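Local atomic coordinates of BugD (Bordetella pertussis Tohama I, PDB entry 2F5X), a protein that binds aspartic acid as a periplasmic solute receptor, probably for a membrane transport system of the tripartite tricarboxylate transporter type. Residues S37-M42 with G262-F268; Y96-T100 with V293-P298; F102-V108 with H239-K245; P112-R118 with D187-T193; K206-V210 with L222-D226. All blocks are in the same frame, centred on the assembly; numbering follows the deposited sequence.

Strand 102-117 ties most of the contacts together: its start pairs in contact 3, its end in contact 4, and the two contacts lie with centres about 27 Å apart on opposite sides of the chain's centre. They meet near the bound aspartic acid, where His239 CE1 of contact 3 approaches Gln192 NE2 of contact 4 to 3.3 Å; the Gln192 and His239 side chains come to about 3 and 5 Å from the ligand. Contact 5 continues the sheet of contact 4, centres about 9 Å apart. Contacts 1 and 2 pack against contact 3, centres about 17 and 12 Å from it, touching through Met241 and Trp242 respectively.

Contact 1 of 5, residues S37-M42 with G262-F268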
# COMPACT_ATOMS: atom_id res chain seq x y z
N SER A 37 4.34 -11.33 7.99
CA SER A 37 4.27 -12.66 7.39
C SER A 37 5.53 -12.96 6.58
O SER A 37 6.08 -14.06 6.66
CB SER A 37 3.02 -12.80 6.52
OG SER A 37 1.87 -12.79 7.35
N LEU A 38 6.00 -11.98 5.81
CA LEU A 38 7.22 -12.12 5.02
C LEU A 38 8.47 -12.28 5.90
O LEU A 38 9.37 -13.07 5.59
CB LEU A 38 7.39 -10.94 4.07
CG LEU A 38 8.59 -11.01 3.11
CD1 LEU A 38 8.54 -12.27 2.25
CD2 LEU A 38 8.63 -9.76 2.26
N ALA A 39 8.52 -11.52 6.99
CA ALA A 39 9.62 -11.62 7.94
C ALA A 39 9.79 -13.07 8.41
O ALA A 39 10.91 -13.59 8.49
CB ALA A 39 9.39 -10.67 9.13
N GLU A 40 8.66 -13.73 8.68
CA GLU A 40 8.68 -15.12 9.12
C GLU A 40 9.14 -16.07 8.02
O GLU A 40 9.93 -16.98 8.27
CB GLU A 40 7.29 -15.52 9.62
CG GLU A 40 7.18 -16.96 10.08
CD GLU A 40 5.86 -17.28 10.74
OE1 GLU A 40 5.11 -16.34 11.10
OE2 GLU A 40 5.57 -18.48 10.90
N SER A 41 8.64 -15.86 6.80
CA SER A 41 8.94 -16.78 5.70
C SER A 41 10.36 -16.67 5.18
O SER A 41 10.88 -17.63 4.61
CB SER A 41 7.92 -16.64 4.54
OG SER A 41 8.02 -15.39 3.89
N MSE A 42 10.99 -15.51 5.36
CA MSE A 42 12.36 -15.30 4.90
C MSE A 42 13.40 -15.93 5.82
O MSE A 42 14.52 -16.21 5.39
CB MSE A 42 12.67 -13.81 4.78
CG MSE A 42 12.09 -13.14 3.56
SE MSE A 42 12.41 -11.21 3.60
CE MSE A 42 14.23 -11.19 3.02
N GLY A 262 11.15 -16.49 0.60
CA GLY A 262 10.03 -16.01 1.39
C GLY A 262 8.72 -15.96 0.60
O GLY A 262 7.66 -16.27 1.13
N LEU A 263 8.79 -15.55 -0.66
CA LEU A 263 7.60 -15.48 -1.49
C LEU A 263 7.12 -16.85 -1.91
O LEU A 263 5.93 -17.06 -2.08
CB LEU A 263 7.81 -14.61 -2.73
CG LEU A 263 8.19 -13.14 -2.56
CD1 LEU A 263 8.12 -12.45 -3.92
CD2 LEU A 263 7.29 -12.42 -1.53
N ALA A 264 8.06 -17.78 -2.07
CA ALA A 264 7.75 -19.14 -2.52
C ALA A 264 7.22 -20.02 -1.39
O ALA A 264 6.86 -21.17 -1.63
CB ALA A 264 8.99 -19.79 -3.17
N ASP A 265 7.18 -19.48 -0.18
CA ASP A 265 6.77 -20.22 1.01
C ASP A 265 5.25 -20.40 1.09
O ASP A 265 4.50 -19.43 0.95
CB ASP A 265 7.28 -19.48 2.25
CG ASP A 265 6.81 -20.11 3.53
OD1 ASP A 265 7.42 -21.10 3.96
OD2 ASP A 265 5.83 -19.66 4.16
N PRO A 266 4.78 -21.62 1.35
CA PRO A 266 3.33 -21.90 1.41
C PRO A 266 2.56 -21.14 2.48
O PRO A 266 1.43 -20.72 2.21
CB PRO A 266 3.26 -23.41 1.71
CG PRO A 266 4.59 -23.94 1.40
CD PRO A 266 5.59 -22.84 1.55
N LYS A 267 3.12 -21.01 3.68
CA LYS A 267 2.43 -20.30 4.76
C LYS A 267 2.21 -18.83 4.39
O LYS A 267 1.11 -18.28 4.55
CB LYS A 267 3.19 -20.41 6.09
CG LYS A 267 2.44 -19.80 7.28
CD LYS A 267 3.23 -19.89 8.58
CE LYS A 267 2.51 -19.17 9.70
NZ LYS A 267 3.13 -19.43 11.03
N PHE A 268 3.27 -18.20 3.90
CA PHE A 268 3.17 -16.82 3.44
C PHE A 268 2.10 -16.70 2.35
O PHE A 268 1.22 -15.84 2.43
CB PHE A 268 4.53 -16.31 2.95
CG PHE A 268 4.47 -14.92 2.38
CD1 PHE A 268 4.32 -13.81 3.21
CD2 PHE A 268 4.53 -14.73 1.00
CE1 PHE A 268 4.25 -12.52 2.69
CE2 PHE A 268 4.46 -13.44 0.47
CZ PHE A 268 4.32 -12.33 1.32
O HOH W 1 9.82 -20.23 5.11
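Gly262 brings its CA to 4.1 Å from Met42 N, and its carbonyl reaches Ser41: OG lies 2.9 Å from Gly262 O and 3.2 Å from Leu38 O, so the single hydroxyl proton may go to either. Leu263 adds only the end of its side chain, its CD2 meeting Leu38 CD1. Asp265 caps the next helix, its OD2 taking the Phe268 N-H almost straight (167°) on the anti side of the carboxylate, while a water joins its OD1 to Ser41 O. Lys267, extended from CG to its end, carries NZ to 2.6 Å from Glu40 OE2, a salt bridge that uses the syn side of the carboxylate. Phe268 inserts its ring beside helix 30-46. With CG anti to the backbone N (chi1 176°), CD1 lies 3.7 Å from Ser37 CB and CE1 lies 3.8 Å from Leu38 CB, and Leu38 CD1 sits over one face, toward the rim. The Phe268 side chain also touches Val109, and Leu38 and Leu263 both touch Val108 of the sheet. The short turn between helices 249-263 and 266-274, with Asp265 as N-cap of the second, thus lies across helix 30-46, one of the helices flanking the sheet in this periplasmic binding protein fold.

Contact 2 of 5, residues Y96-T100 with V293-P298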
# COMPACT_ATOMS: atom_id res chain seq x y z
N TYR A 96 13.88 11.36 -0.60
CA TYR A 96 14.64 10.34 -1.31
C TYR A 96 14.48 10.54 -2.81
O TYR A 96 13.61 11.28 -3.26
CB TYR A 96 14.19 8.93 -0.90
CG TYR A 96 12.75 8.63 -1.27
CD1 TYR A 96 12.44 7.87 -2.40
CD2 TYR A 96 11.70 9.13 -0.50
CE1 TYR A 96 11.12 7.62 -2.75
CE2 TYR A 96 10.38 8.88 -0.85
CZ TYR A 96 10.10 8.13 -1.98
OH TYR A 96 8.79 7.87 -2.32
N GLU A 97 15.35 9.87 -3.55
CA GLU A 97 15.36 9.88 -5.00
C GLU A 97 14.90 8.48 -5.42
O GLU A 97 15.58 7.50 -5.11
CB GLU A 97 16.78 10.19 -5.48
CG GLU A 97 16.87 11.05 -6.74
CD GLU A 97 16.80 10.23 -8.02
OE1 GLU A 97 17.35 10.70 -9.04
OE2 GLU A 97 16.20 9.14 -8.02
N PRO A 98 13.74 8.35 -6.07
CA PRO A 98 13.14 7.02 -6.27
C PRO A 98 13.99 6.07 -7.13
O PRO A 98 13.93 4.85 -6.96
CB PRO A 98 11.80 7.33 -6.95
CG PRO A 98 12.04 8.64 -7.63
CD PRO A 98 12.91 9.42 -6.68
N TYR A 99 14.80 6.63 -8.03
CA TYR A 99 15.61 5.80 -8.92
C TYR A 99 17.01 5.51 -8.40
O TYR A 99 17.67 4.59 -8.89
CB TYR A 99 15.73 6.45 -10.30
CG TYR A 99 14.41 6.93 -10.87
CD1 TYR A 99 13.35 6.04 -11.12
CD2 TYR A 99 14.21 8.29 -11.15
CE1 TYR A 99 12.14 6.50 -11.65
CE2 TYR A 99 13.01 8.75 -11.69
CZ TYR A 99 11.99 7.85 -11.94
OH TYR A 99 10.81 8.32 -12.47
N THR A 100 17.49 6.30 -7.44
CA THR A 100 18.90 6.18 -7.01
C THR A 100 19.16 6.02 -5.52
O THR A 100 20.26 5.63 -5.14
CB THR A 100 19.76 7.36 -7.52
OG1 THR A 100 19.26 8.59 -6.96
CG2 THR A 100 19.66 7.52 -9.03
N VAL A 293 9.29 0.75 -10.79
CA VAL A 293 9.43 2.14 -10.36
C VAL A 293 9.56 3.09 -11.56
O VAL A 293 8.92 4.16 -11.59
CB VAL A 293 10.62 2.33 -9.37
CG1 VAL A 293 10.87 3.83 -9.05
CG2 VAL A 293 10.37 1.55 -8.08
N LYS A 294 10.36 2.69 -12.54
CA LYS A 294 10.59 3.48 -13.75
C LYS A 294 9.29 3.76 -14.50
O LYS A 294 9.09 4.88 -15.00
CB LYS A 294 11.60 2.76 -14.67
CG LYS A 294 11.88 3.49 -15.99
CD LYS A 294 12.79 2.67 -16.91
CE LYS A 294 12.83 3.25 -18.33
NZ LYS A 294 13.41 2.27 -19.30
N GLN A 295 8.41 2.77 -14.57
CA GLN A 295 7.12 2.92 -15.26
C GLN A 295 6.13 3.71 -14.40
O GLN A 295 5.38 4.54 -14.91
CB GLN A 295 6.54 1.54 -15.61
CG GLN A 295 5.30 1.59 -16.51
CD GLN A 295 4.02 1.92 -15.74
OE1 GLN A 295 3.90 1.61 -14.55
NE2 GLN A 295 3.07 2.55 -16.42
N GLN A 296 6.15 3.46 -13.09
CA GLN A 296 5.10 3.96 -12.21
C GLN A 296 5.19 5.44 -11.87
O GLN A 296 4.16 6.13 -11.80
CB GLN A 296 5.03 3.13 -10.93
CG GLN A 296 4.40 1.75 -11.16
CD GLN A 296 2.89 1.79 -11.10
OE1 GLN A 296 2.32 1.81 -10.01
NE2 GLN A 296 2.24 1.81 -12.26
N VAL A 297 6.41 5.94 -11.64
CA VAL A 297 6.56 7.35 -11.28
C VAL A 297 5.92 8.28 -12.34
O VAL A 297 5.07 9.09 -11.99
CB VAL A 297 8.03 7.74 -10.91
CG1 VAL A 297 8.13 9.24 -10.63
CG2 VAL A 297 8.50 6.95 -9.68
N PRO A 298 6.28 8.15 -13.62
CA PRO A 298 5.65 8.99 -14.64
C PRO A 298 4.15 8.73 -14.78
O PRO A 298 3.39 9.68 -15.07
CB PRO A 298 6.39 8.63 -15.93
CG PRO A 298 7.63 7.92 -15.50
CD PRO A 298 7.31 7.26 -14.20
O HOH W 2 10.90 6.93 -15.05
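Tyr99 and Val297 point at each other from opposite directions, and the phenol oxygen is the atom that arrives: Tyr99 OH lies 3.2 Å from Val297 CB and 3.4 Å from Val297 CG1, a tight approach. Val293, one turn earlier on the same side of the helix, slants across the Tyr99 side chain, with CG1 3.9 Å from Tyr99 CD1. Tyr99 holds CG anti to its carbonyl carbon (chi1 -48°), which swings the ring back over its own neighbour, and Pro98 CG lies 4.1 Å above the centre of one ring face. The same proline turns CB toward both valines, 4.2 Å from Val293 CG1.

Helix 286-306, which here meets the loop leading into strand 102-117, is kinked by a proline. Pro298 has no N-H to offer Lys294 O, whereas the preceding step is intact, Val297 N bonding to Val293 O. A water fills the role instead, donating to Lys294 O at 2.7 Å and also hydrogen-bonded to Tyr99 OH at 2.9 Å, so the phenol is tied to the helix through solvent at its break.

On the loop side, Glu97 OE2 accepts from Tyr99 N, met nearly along its C-O axis, and fastens the turn from which the ring projects. Deeper in, Val293 also touches Trp242 and Phe84, and Pro98 rests on Phe84 of helix 83-86 and on Pro88.

Contact 3 of 5, residues F102-V108 with H239-K245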
# COMPACT_ATOMS: atom_id res chain seq x y z
N PHE A 102 18.30 3.88 -3.45
CA PHE A 102 18.29 2.49 -2.98
C PHE A 102 18.91 1.52 -3.96
O PHE A 102 19.02 1.81 -5.16
CB PHE A 102 16.84 2.04 -2.75
CG PHE A 102 16.09 2.86 -1.74
CD1 PHE A 102 16.16 2.55 -0.39
CD2 PHE A 102 15.33 3.96 -2.15
CE1 PHE A 102 15.47 3.34 0.56
CE2 PHE A 102 14.64 4.72 -1.22
CZ PHE A 102 14.72 4.42 0.14
N GLU A 103 19.33 0.37 -3.44
CA GLU A 103 19.53 -0.81 -4.26
C GLU A 103 18.24 -1.63 -4.17
O GLU A 103 17.89 -2.14 -3.09
CB GLU A 103 20.72 -1.65 -3.75
CG GLU A 103 22.03 -0.89 -3.53
CD GLU A 103 22.57 -0.20 -4.78
OE1 GLU A 103 22.15 -0.58 -5.89
OE2 GLU A 103 23.42 0.72 -4.64
N PRO A 104 17.50 -1.75 -5.27
CA PRO A 104 16.26 -2.53 -5.26
C PRO A 104 16.56 -4.02 -5.04
O PRO A 104 17.57 -4.52 -5.56
CB PRO A 104 15.64 -2.28 -6.64
CG PRO A 104 16.77 -1.82 -7.50
CD PRO A 104 17.79 -1.18 -6.60
N ILE A 105 15.72 -4.69 -4.25
CA ILE A 105 15.84 -6.13 -4.03
C ILE A 105 14.84 -6.89 -4.91
O ILE A 105 15.22 -7.79 -5.65
CB ILE A 105 15.67 -6.51 -2.53
CG1 ILE A 105 16.62 -5.71 -1.63
CG2 ILE A 105 15.84 -8.03 -2.32
CD1 ILE A 105 18.11 -5.74 -2.06
N GLY A 106 13.56 -6.54 -4.81
CA GLY A 106 12.57 -7.16 -5.67
C GLY A 106 11.15 -6.78 -5.33
O GLY A 106 10.88 -6.15 -4.29
N LEU A 107 10.23 -7.16 -6.21
CA LEU A 107 8.80 -7.03 -5.95
C LEU A 107 8.35 -8.12 -4.97
O LEU A 107 9.05 -9.12 -4.77
CB LEU A 107 8.00 -7.07 -7.25
CG LEU A 107 8.13 -5.76 -8.05
CD1 LEU A 107 7.82 -5.96 -9.53
CD2 LEU A 107 7.23 -4.65 -7.45
N VAL A 108 7.19 -7.90 -4.35
CA VAL A 108 6.74 -8.72 -3.22
C VAL A 108 5.31 -9.21 -3.46
O VAL A 108 5.08 -10.39 -3.72
CB VAL A 108 6.86 -7.91 -1.89
CG1 VAL A 108 6.37 -8.72 -0.70
CG2 VAL A 108 8.32 -7.46 -1.67
N HIS A 239 4.04 -3.92 -3.86
CA HIS A 239 4.98 -3.71 -2.76
C HIS A 239 6.36 -4.14 -3.24
O HIS A 239 6.49 -5.13 -3.98
CB HIS A 239 4.61 -4.56 -1.55
CG HIS A 239 3.45 -4.04 -0.74
ND1 HIS A 239 2.20 -3.82 -1.26
CD2 HIS A 239 3.37 -3.74 0.58
CE1 HIS A 239 1.39 -3.39 -0.31
NE2 HIS A 239 2.08 -3.33 0.82
N GLY A 240 7.39 -3.41 -2.80
CA GLY A 240 8.77 -3.74 -3.11
C GLY A 240 9.63 -3.79 -1.86
O GLY A 240 9.23 -3.33 -0.79
N MSE A 241 10.83 -4.35 -2.01
CA MSE A 241 11.80 -4.38 -0.93
C MSE A 241 13.08 -3.74 -1.46
O MSE A 241 13.51 -4.06 -2.56
CB MSE A 241 12.06 -5.82 -0.48
CG MSE A 241 13.13 -5.94 0.59
SE MSE A 241 13.33 -7.77 1.13
CE MSE A 241 11.73 -7.97 2.00
N TRP A 242 13.66 -2.84 -0.68
CA TRP A 242 14.87 -2.11 -1.07
C TRP A 242 15.90 -2.10 0.06
O TRP A 242 15.54 -2.17 1.24
CB TRP A 242 14.52 -0.64 -1.33
CG TRP A 242 13.67 -0.29 -2.54
CD1 TRP A 242 14.12 0.14 -3.76
CD2 TRP A 242 12.24 -0.22 -2.59
NE1 TRP A 242 13.05 0.45 -4.58
CE2 TRP A 242 11.89 0.24 -3.89
CE3 TRP A 242 11.21 -0.51 -1.68
CZ2 TRP A 242 10.56 0.41 -4.30
CZ3 TRP A 242 9.88 -0.33 -2.09
CH2 TRP A 242 9.57 0.11 -3.39
N ALA A 243 17.17 -1.96 -0.30
CA ALA A 243 18.25 -1.67 0.64
C ALA A 243 18.81 -0.28 0.31
O ALA A 243 18.59 0.21 -0.79
CB ALA A 243 19.36 -2.73 0.52
N PRO A 244 19.53 0.38 1.23
CA PRO A 244 20.10 1.69 0.91
C PRO A 244 21.12 1.62 -0.22
O PRO A 244 21.79 0.59 -0.37
CB PRO A 244 20.81 2.11 2.21
CG PRO A 244 20.14 1.28 3.27
CD PRO A 244 19.84 -0.04 2.61
N LYS A 245 21.24 2.69 -1.00
CA LYS A 245 22.30 2.79 -2.01
C LYS A 245 23.66 2.43 -1.42
O LYS A 245 24.01 2.87 -0.32
CB LYS A 245 22.38 4.21 -2.59
CG LYS A 245 23.46 4.36 -3.66
CD LYS A 245 23.53 5.80 -4.16
CE LYS A 245 24.82 6.04 -4.96
NZ LYS A 245 24.94 5.17 -6.18
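Ile105 and Gly106 both face Met241 in a classic beta bulge, which shifts the register of two antiparallel strands by one residue. Met241 O takes Ile105 N at 2.9 Å and, weakly, Gly106 N at 3.3 Å, while Met241 N bonds back to Gly106 O. Before the bulge, Glu103 and Ala243 form a hydrogen-bonded pair, Ala243 N to Glu103 O being nearly straight (176°). Beyond it Val108 N reaches His239 O weakly.

Side chains separate onto the two faces. With Pro104 goes Trp242, whose CD1 is 3.5 Å from Phe102 CB; the Phe102 ring and the indole's five-membered ring meet obliquely, planes 52° apart, and Ala243 O lies at the phenylalanine's edge. Glu103, Met241 and Ala243 share the other face; Ile105, at the bulge, points its CB toward the partner strand, 4.1 Å from Met241 CG.

Outward, Phe84 stacks on Trp242 and Leu289 of helix 286-306 touches it, while Val252 and Val256 of helix 249-263 touch Ile105. Near the aspartic acid pocket, His239 is fixed by Ile237 O at ND1 and Thr31 OG1 at NE2, with His81 edge-to-face to its ring. At the far end the bent side chain of Glu103 hands OE2 to Gly246 N, with Lys245 CA 3.5 Å from that oxygen.

Contact 4 of 5, residues P112-R118 with D187-T193; sequences PMTIIAR and DLMCDQT
Cys190 SG lies 3.7 Å from both Ile115 CD1 and Met113 CB, and its disulfide to Cys154 holds it there. Met113 bends at its end so that CE reaches back to Cys190 O at 3.4 Å. On the opposite face Ile116 and Met189 run side by side, CD1 to CE 3.9 Å.

Between the faces lies a regular antiparallel ladder. Ile116 N to Met189 O is straight (176°), Thr114 N reaches Asp191 O at 2.8 Å, and both pairs are bonded in return. Thr193 N continues to Pro112 O where the strand gives way to helix 193-201, with Gln192 as the N-cap residue.

The polar edge is Arg118 with Asp187. Arg118 NE meets Asp187 OD1 at 2.8 Å in the guanidinium plane but from above the carboxylate plane, the two planes being 66° apart; a water joins Arg118 NH2 to Asp187 OD2, weakly on the carboxylate side. Asp120 forms a second salt bridge, with Arg118 NH1, and Ser141 N bonds to Asp187 OD2.

At the other end Gln192 OE1 accepts from the amino group of the bound aspartic acid. Helices 174-182 and 193-201 cover Ile116, helix 150-162 packs on Met113 and Ile115, and strand 206-210 pairs along the other side of strand 102-117.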
# COMPACT_ATOMS: atom_id res chain seq x y z
N PRO A 112 -5.10 -5.45 -4.04
CA PRO A 112 -6.22 -4.63 -4.52
C PRO A 112 -6.82 -3.82 -3.38
O PRO A 112 -6.54 -4.08 -2.20
CB PRO A 112 -7.22 -5.67 -5.04
CG PRO A 112 -6.97 -6.90 -4.18
CD PRO A 112 -5.50 -6.86 -3.82
N MSE A 113 -7.64 -2.84 -3.73
CA MSE A 113 -8.28 -2.01 -2.72
C MSE A 113 -9.81 -2.13 -2.73
O MSE A 113 -10.42 -2.53 -3.74
CB MSE A 113 -7.81 -0.56 -2.85
CG MSE A 113 -6.28 -0.45 -2.76
SE MSE A 113 -5.70 1.36 -2.91
CE MSE A 113 -6.18 1.92 -1.07
N THR A 114 -10.42 -1.80 -1.59
CA THR A 114 -11.86 -1.78 -1.41
C THR A 114 -12.31 -0.41 -0.95
O THR A 114 -11.69 0.17 -0.05
CB THR A 114 -12.30 -2.80 -0.32
OG1 THR A 114 -11.52 -2.58 0.87
CG2 THR A 114 -11.97 -4.23 -0.76
N ILE A 115 -13.39 0.09 -1.55
CA ILE A 115 -14.06 1.30 -1.09
C ILE A 115 -15.03 0.88 0.01
O ILE A 115 -15.94 0.10 -0.24
CB ILE A 115 -14.84 2.00 -2.24
CG1 ILE A 115 -13.92 2.31 -3.43
CG2 ILE A 115 -15.60 3.26 -1.72
CD1 ILE A 115 -13.14 3.55 -3.30
N ILE A 116 -14.80 1.38 1.23
CA ILE A 116 -15.61 1.00 2.38
C ILE A 116 -16.10 2.23 3.14
O ILE A 116 -15.59 3.34 2.95
CB ILE A 116 -14.82 0.07 3.36
CG1 ILE A 116 -13.56 0.78 3.92
CG2 ILE A 116 -14.48 -1.28 2.71
CD1 ILE A 116 -12.90 -0.00 5.07
N ALA A 117 -17.08 2.03 4.01
CA ALA A 117 -17.57 3.10 4.87
C ALA A 117 -17.93 2.55 6.24
O ALA A 117 -18.00 1.33 6.43
CB ALA A 117 -18.77 3.79 4.23
N ARG A 118 -18.15 3.46 7.19
CA ARG A 118 -18.59 3.07 8.53
C ARG A 118 -19.85 2.20 8.42
O ARG A 118 -20.62 2.33 7.46
CB ARG A 118 -18.83 4.30 9.41
CG ARG A 118 -19.72 5.39 8.82
CD ARG A 118 -19.95 6.54 9.80
NE ARG A 118 -20.61 7.70 9.21
CZ ARG A 118 -21.93 7.88 9.16
NH1 ARG A 118 -22.75 6.94 9.63
NH2 ARG A 118 -22.42 9.00 8.62
N ASP A 187 -15.96 8.71 7.91
CA ASP A 187 -17.06 8.09 7.17
C ASP A 187 -16.67 7.09 6.11
O ASP A 187 -17.28 6.03 6.02
CB ASP A 187 -17.95 9.15 6.52
CG ASP A 187 -18.53 10.13 7.52
OD1 ASP A 187 -18.82 9.74 8.67
OD2 ASP A 187 -18.74 11.31 7.22
N LEU A 188 -15.67 7.44 5.31
CA LEU A 188 -15.41 6.76 4.04
C LEU A 188 -13.92 6.54 3.87
O LEU A 188 -13.13 7.39 4.28
CB LEU A 188 -15.93 7.68 2.92
CG LEU A 188 -15.85 7.27 1.46
CD1 LEU A 188 -16.78 6.08 1.19
CD2 LEU A 188 -16.20 8.47 0.59
N MSE A 189 -13.52 5.41 3.28
CA MSE A 189 -12.10 5.15 3.05
C MSE A 189 -11.89 4.18 1.90
O MSE A 189 -12.70 3.28 1.69
CB MSE A 189 -11.49 4.53 4.32
CG MSE A 189 -10.01 4.22 4.23
SE MSE A 189 -9.28 3.93 6.01
CE MSE A 189 -9.94 2.15 6.47
N CYS A 190 -10.80 4.35 1.17
CA CYS A 190 -10.32 3.31 0.26
C CYS A 190 -9.10 2.69 0.90
O CYS A 190 -8.17 3.41 1.27
CB CYS A 190 -9.93 3.90 -1.08
SG CYS A 190 -9.61 2.70 -2.41
N ASP A 191 -9.08 1.37 1.02
CA ASP A 191 -8.01 0.70 1.79
C ASP A 191 -7.75 -0.69 1.19
O ASP A 191 -8.59 -1.22 0.43
CB ASP A 191 -8.43 0.69 3.27
CG ASP A 191 -7.36 0.14 4.22
OD1 ASP A 191 -6.15 0.04 3.90
OD2 ASP A 191 -7.68 -0.18 5.38
N GLN A 192 -6.58 -1.25 1.47
CA GLN A 192 -6.16 -2.52 0.87
C GLN A 192 -6.84 -3.71 1.52
O GLN A 192 -7.13 -3.67 2.72
CB GLN A 192 -4.66 -2.67 0.99
CG GLN A 192 -3.89 -1.63 0.18
CD GLN A 192 -2.49 -1.47 0.72
OE1 GLN A 192 -2.18 -0.48 1.40
NE2 GLN A 192 -1.65 -2.44 0.46
N THR A 193 -7.09 -4.76 0.73
CA THR A 193 -7.73 -5.98 1.25
C THR A 193 -6.95 -6.67 2.38
O THR A 193 -7.53 -7.40 3.18
CB THR A 193 -8.05 -6.99 0.12
OG1 THR A 193 -6.85 -7.33 -0.58
CG2 THR A 193 -8.96 -6.35 -0.93
O HOH W 3 -21.59 11.36 7.19

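Contact 5 of 5, residues K206-V210 with L222-D226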
# COMPACT_ATOMS: atom_id res chain seq x y z
N LYS A 206 -19.35 -1.18 5.82
CA LYS A 206 -20.05 -1.23 4.54
C LYS A 206 -19.01 -1.36 3.44
O LYS A 206 -17.95 -0.73 3.51
CB LYS A 206 -20.89 0.03 4.31
CG LYS A 206 -22.07 0.19 5.29
CD LYS A 206 -23.21 -0.73 4.94
CE LYS A 206 -24.30 0.01 4.21
NZ LYS A 206 -25.36 0.62 5.09
N ALA A 207 -19.28 -2.20 2.45
CA ALA A 207 -18.30 -2.43 1.38
C ALA A 207 -18.98 -2.26 0.03
O ALA A 207 -20.04 -2.83 -0.20
CB ALA A 207 -17.66 -3.81 1.53
N TYR A 208 -18.36 -1.48 -0.86
CA TYR A 208 -19.04 -1.04 -2.08
C TYR A 208 -18.44 -1.52 -3.40
O TYR A 208 -19.17 -1.80 -4.35
CB TYR A 208 -19.13 0.49 -2.10
CG TYR A 208 -19.91 1.03 -0.92
CD1 TYR A 208 -21.30 1.06 -0.94
CD2 TYR A 208 -19.24 1.51 0.21
CE1 TYR A 208 -22.02 1.57 0.15
CE2 TYR A 208 -19.95 2.01 1.30
CZ TYR A 208 -21.34 2.03 1.26
OH TYR A 208 -22.03 2.53 2.34
N ALA A 209 -17.12 -1.59 -3.47
CA ALA A 209 -16.45 -1.86 -4.73
C ALA A 209 -14.98 -2.19 -4.52
O ALA A 209 -14.41 -1.84 -3.48
CB ALA A 209 -16.57 -0.65 -5.67
N VAL A 210 -14.38 -2.82 -5.52
CA VAL A 210 -12.94 -3.09 -5.52
C VAL A 210 -12.27 -2.33 -6.67
O VAL A 210 -12.94 -1.91 -7.61
CB VAL A 210 -12.65 -4.60 -5.62
CG1 VAL A 210 -13.16 -5.32 -4.36
CG2 VAL A 210 -13.27 -5.21 -6.90
N LEU A 222 -18.42 -7.89 -4.45
CA LEU A 222 -18.09 -6.48 -4.67
C LEU A 222 -17.75 -6.23 -6.13
O LEU A 222 -16.83 -6.86 -6.67
CB LEU A 222 -16.94 -6.03 -3.77
CG LEU A 222 -17.11 -6.20 -2.25
CD1 LEU A 222 -15.86 -5.67 -1.53
CD2 LEU A 222 -18.37 -5.52 -1.72
N PRO A 223 -18.48 -5.31 -6.77
CA PRO A 223 -18.19 -4.99 -8.17
C PRO A 223 -16.88 -4.23 -8.26
O PRO A 223 -16.47 -3.54 -7.31
CB PRO A 223 -19.36 -4.07 -8.57
CG PRO A 223 -19.77 -3.41 -7.28
CD PRO A 223 -19.59 -4.50 -6.22
N THR A 224 -16.21 -4.35 -9.40
CA THR A 224 -15.09 -3.46 -9.68
C THR A 224 -15.62 -2.06 -9.96
O THR A 224 -16.77 -1.88 -10.38
CB THR A 224 -14.25 -3.93 -10.88
OG1 THR A 224 -15.03 -3.82 -12.08
CG2 THR A 224 -13.90 -5.40 -10.77
N MSE A 225 -14.77 -1.07 -9.75
CA MSE A 225 -15.11 0.29 -10.13
C MSE A 225 -15.28 0.36 -11.65
O MSE A 225 -16.16 1.05 -12.16
CB MSE A 225 -14.05 1.27 -9.64
CG MSE A 225 -14.05 1.46 -8.13
SE MSE A 225 -15.66 2.38 -7.52
CE MSE A 225 -15.15 4.21 -7.95
N ASP A 226 -14.45 -0.39 -12.37
CA ASP A 226 -14.51 -0.45 -13.83
C ASP A 226 -15.90 -0.89 -14.33
O ASP A 226 -16.47 -0.26 -15.23
CB ASP A 226 -13.39 -1.36 -14.37
CG ASP A 226 -13.37 -1.46 -15.88
OD1 ASP A 226 -13.06 -0.45 -16.55
OD2 ASP A 226 -13.63 -2.52 -16.48
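Pro223 lays CD and CG of its ring against the strand backbone: CD lies 3.3 Å from Tyr208 O, and CG is scarcely farther. The aromatic ring of Tyr208 itself leaves the loop behind, packing on Ala117, Phe121 and Leu129 with its hydroxyl bonded to Pro123 O, so the carbonyl of this residue does the touching and its phenol does not.

Next to the proline, two hydrogen bonds make a single bridge between Val210 and Thr224. Val210 N meets Pro223 O at 2.8 Å, the donor tilted 23° from the carbonyl plane, and Met225 N meets Val210 O at 2.9 Å, nearly along the C=O direction. Pro223 O also has Ala209 CA only 3.1 Å away, a CA-H...O contact. Ala209 N, buried here, has no partner in the model.

Apolar groups fill in around this bridge. Leu222 spreads its branches over Ala207 and Val210: CD2 is 3.7 Å from Ala207 CB, and CB is 3.9 Å from Val210 CG1, the two side chains crossing at about a right angle. On the other flank Met225, bent at both chi2 (-68°) and chi3, curls SE to 3.7 Å from Ala209 CB.

Thr224 OG1 bonds instead to Glu227 N, three residues on. Strand 206-210 is hydrogen-bonded to strand 102-117 at Ala117 and Ile115, Val210 touches Thr114, and helix 126-136 reaches over through Ile126, which packs on Pro223 and Met225; the 222-226 segment thus lies along strand 206-210, a strand of the central sheet, and is hydrogen-bonded to it at Val210.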